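Local coordinates for protein possible metal-dependent hydrolase (Veillonella parvula, PDB 3RPC) that is probably a zinc-dependent hydrolase of the metallo-beta-lactamase superfamily, binding two zinc ions, with its substrate not established, at residues 29-37 with 48-58. Numbering follows the deposited sequence.
Sequences FLAPKDTYP and RMPMVDLPLSM
The carbonyl oxygen of D34 is gripped side-on by the R48 guanidinium: NE and NH1 of R48 each lie 2.8 Å from D34 O. Both bonds are bent, and the two nitrogens reach D34 O from the same face of its carbonyl plane while that oxygen stays near the guanidinium plane. A turn at chi3 (59°) folds the R48 chain back to this position, and Y36 O sits over the centre of one guanidinium face. The D34 carboxylate, turned 82° from the guanidinium, does not pair with it; a water instead donates to D34 OD1 and to R48 O, bridging the two segments. Most of the remaining bonds across the contact join backbone atoms. Y36 N and M49 O are 2.8 Å apart, as are M49 N and Y36 O, forming one antiparallel hydrogen-bonded pair, and T35 also faces M49, which defines a classic beta bulge. D34 N donates to P50 O (2.8 Å); the exception is the nearly straight bond from K33 N to D53 OD1 (2.9 Å, 169°), which meets that oxygen from above the carboxylate plane. T35 N closes the type II turn P32-T35 on P32 O, and T35 OG1 donates to the same oxygen. The cis-proline P50 touches F29 CZ through its CD (3.7 Å), while the selenomethionine methyl CE of M49 approaches the same CZ at 3.5 Å. R11, from strand 6-11, ties the two segments together by bonding to F29 O, A31 O and V52 O. The F29 side chain lies about 8 Å from a bound zinc ion, placing these bulge-joined loop segments beside the dinuclear site of a metallo-beta-lactamase fold.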
# COMPACT_ATOMS: atom_id res chain seq x y z
N PHE A 29 -3.28 -5.16 23.58
CA PHE A 29 -4.11 -4.14 24.18
C PHE A 29 -4.59 -4.80 25.46
O PHE A 29 -5.48 -5.65 25.42
CB PHE A 29 -5.27 -3.84 23.21
CG PHE A 29 -6.44 -3.09 23.81
CD1 PHE A 29 -6.27 -2.03 24.69
CD2 PHE A 29 -7.74 -3.42 23.42
CE1 PHE A 29 -7.37 -1.34 25.21
CE2 PHE A 29 -8.83 -2.73 23.92
CZ PHE A 29 -8.65 -1.69 24.81
N LEU A 30 -3.96 -4.46 26.58
CA LEU A 30 -4.05 -5.30 27.77
C LEU A 30 -4.82 -4.68 28.95
O LEU A 30 -4.86 -5.27 30.04
CB LEU A 30 -2.64 -5.75 28.22
CG LEU A 30 -1.81 -6.44 27.13
CD1 LEU A 30 -0.46 -6.91 27.67
CD2 LEU A 30 -2.59 -7.61 26.52
N ALA A 31 -5.44 -3.53 28.74
CA ALA A 31 -6.10 -2.81 29.84
C ALA A 31 -7.20 -3.62 30.51
O ALA A 31 -7.90 -4.40 29.87
CB ALA A 31 -6.68 -1.48 29.32
N PRO A 32 -7.39 -3.42 31.82
CA PRO A 32 -8.55 -4.04 32.47
C PRO A 32 -9.87 -3.55 31.89
O PRO A 32 -9.92 -2.49 31.27
CB PRO A 32 -8.42 -3.59 33.94
CG PRO A 32 -6.95 -3.26 34.11
CD PRO A 32 -6.52 -2.70 32.77
N LYS A 33 -10.92 -4.34 32.09
CA LYS A 33 -12.28 -3.98 31.68
C LYS A 33 -12.64 -2.53 31.99
O LYS A 33 -12.41 -2.03 33.10
CB LYS A 33 -13.27 -4.94 32.36
CG LYS A 33 -14.74 -4.66 32.06
CD LYS A 33 -15.63 -5.76 32.65
CE LYS A 33 -17.11 -5.47 32.44
NZ LYS A 33 -17.94 -6.58 33.00
N ASP A 34 -13.22 -1.85 31.00
CA ASP A 34 -13.79 -0.51 31.18
C ASP A 34 -12.79 0.59 31.52
O ASP A 34 -13.16 1.66 31.99
CB ASP A 34 -14.96 -0.54 32.18
CG ASP A 34 -16.19 -1.23 31.62
OD1 ASP A 34 -16.22 -1.49 30.40
OD2 ASP A 34 -17.14 -1.49 32.39
N THR A 35 -11.51 0.34 31.26
CA THR A 35 -10.48 1.33 31.52
C THR A 35 -10.69 2.63 30.76
O THR A 35 -10.31 3.71 31.23
CB THR A 35 -9.07 0.75 31.25
OG1 THR A 35 -8.80 -0.30 32.20
CG2 THR A 35 -7.99 1.82 31.36
N TYR A 36 -11.32 2.55 29.59
CA TYR A 36 -11.44 3.70 28.70
C TYR A 36 -12.89 3.98 28.31
O TYR A 36 -13.70 3.07 28.26
CB TYR A 36 -10.62 3.47 27.43
CG TYR A 36 -9.14 3.31 27.67
CD1 TYR A 36 -8.35 4.42 27.95
CD2 TYR A 36 -8.53 2.06 27.62
CE1 TYR A 36 -6.99 4.29 28.17
CE2 TYR A 36 -7.17 1.92 27.83
CZ TYR A 36 -6.41 3.04 28.11
OH TYR A 36 -5.06 2.92 28.34
N PRO A 37 -13.19 5.25 28.01
CA PRO A 37 -14.47 5.60 27.39
C PRO A 37 -14.45 5.06 25.97
O PRO A 37 -13.36 4.83 25.45
CB PRO A 37 -14.43 7.13 27.32
CG PRO A 37 -13.27 7.55 28.17
CD PRO A 37 -12.31 6.42 28.16
N ARG A 48 -18.07 1.81 27.42
CA ARG A 48 -16.67 1.80 27.82
C ARG A 48 -15.96 0.56 27.28
O ARG A 48 -16.59 -0.41 26.89
CB ARG A 48 -16.55 1.88 29.35
CG ARG A 48 -17.14 3.18 29.92
CD ARG A 48 -16.83 3.36 31.41
NE ARG A 48 -15.39 3.40 31.68
CZ ARG A 48 -14.63 4.47 31.52
NH1 ARG A 48 -13.33 4.40 31.80
NH2 ARG A 48 -15.14 5.61 31.08
N MSE A 49 -14.63 0.61 27.25
CA MSE A 49 -13.84 -0.48 26.67
C MSE A 49 -12.52 -0.63 27.40
O MSE A 49 -12.04 0.32 28.04
CB MSE A 49 -13.56 -0.20 25.18
CG MSE A 49 -13.04 1.19 24.89
SE MSE A 49 -12.46 1.42 23.04
CE MSE A 49 -10.62 0.80 23.25
N PRO A 50 -11.92 -1.82 27.33
CA PRO A 50 -12.49 -3.05 26.76
C PRO A 50 -13.70 -3.54 27.54
O PRO A 50 -13.77 -3.35 28.76
CB PRO A 50 -11.33 -4.05 26.85
CG PRO A 50 -10.50 -3.55 27.97
CD PRO A 50 -10.60 -2.06 27.93
N MSE A 51 -14.65 -4.17 26.86
CA MSE A 51 -15.89 -4.55 27.53
C MSE A 51 -15.79 -5.84 28.34
O MSE A 51 -16.70 -6.16 29.10
CB MSE A 51 -17.04 -4.64 26.53
CG MSE A 51 -16.92 -5.80 25.59
SE MSE A 51 -18.28 -5.71 24.18
CE MSE A 51 -18.18 -3.88 23.72
N VAL A 52 -14.67 -6.55 28.20
CA VAL A 52 -14.43 -7.75 28.99
C VAL A 52 -12.99 -7.71 29.48
O VAL A 52 -12.15 -7.07 28.86
CB VAL A 52 -14.64 -9.05 28.19
CG1 VAL A 52 -16.09 -9.16 27.74
CG2 VAL A 52 -13.72 -9.10 26.98
N ASP A 53 -12.74 -8.36 30.62
CA ASP A 53 -11.39 -8.51 31.14
C ASP A 53 -10.63 -9.53 30.31
O ASP A 53 -11.22 -10.28 29.54
CB ASP A 53 -11.44 -8.96 32.61
CG ASP A 53 -11.66 -7.80 33.56
OD1 ASP A 53 -10.85 -6.84 33.54
OD2 ASP A 53 -12.67 -7.83 34.31
N LEU A 54 -9.31 -9.56 30.48
CA LEU A 54 -8.50 -10.58 29.82
C LEU A 54 -8.92 -11.96 30.31
O LEU A 54 -9.38 -12.12 31.45
CB LEU A 54 -7.02 -10.36 30.13
CG LEU A 54 -6.35 -9.09 29.58
CD1 LEU A 54 -4.96 -8.92 30.20
CD2 LEU A 54 -6.26 -9.12 28.04
N PRO A 55 -8.75 -12.98 29.46
CA PRO A 55 -9.17 -14.35 29.81
C PRO A 55 -8.12 -15.12 30.61
O PRO A 55 -8.37 -16.27 30.99
CB PRO A 55 -9.34 -15.01 28.44
CG PRO A 55 -8.30 -14.32 27.59
CD PRO A 55 -8.34 -12.87 28.04
N LEU A 56 -6.96 -14.51 30.84
CA LEU A 56 -5.92 -15.16 31.63
C LEU A 56 -5.13 -14.13 32.41
O LEU A 56 -5.20 -12.94 32.13
CB LEU A 56 -5.00 -15.98 30.72
CG LEU A 56 -4.02 -15.26 29.79
CD1 LEU A 56 -3.21 -16.28 29.01
CD2 LEU A 56 -4.73 -14.30 28.83
N SER A 57 -4.39 -14.60 33.42
CA SER A 57 -3.56 -13.71 34.22
C SER A 57 -2.41 -13.15 33.39
O SER A 57 -1.99 -13.75 32.39
CB SER A 57 -2.98 -14.48 35.42
OG SER A 57 -2.00 -15.39 34.97
N MSE A 58 -1.91 -12.00 33.80
CA MSE A 58 -0.81 -11.37 33.09
C MSE A 58 0.41 -12.29 33.05
O MSE A 58 1.14 -12.34 32.05
CB MSE A 58 -0.45 -10.03 33.73
CG MSE A 58 0.58 -9.24 32.97
SE MSE A 58 0.00 -8.68 31.19
CE MSE A 58 -1.50 -7.57 31.69
O HOH W 1 -18.17 -1.78 28.77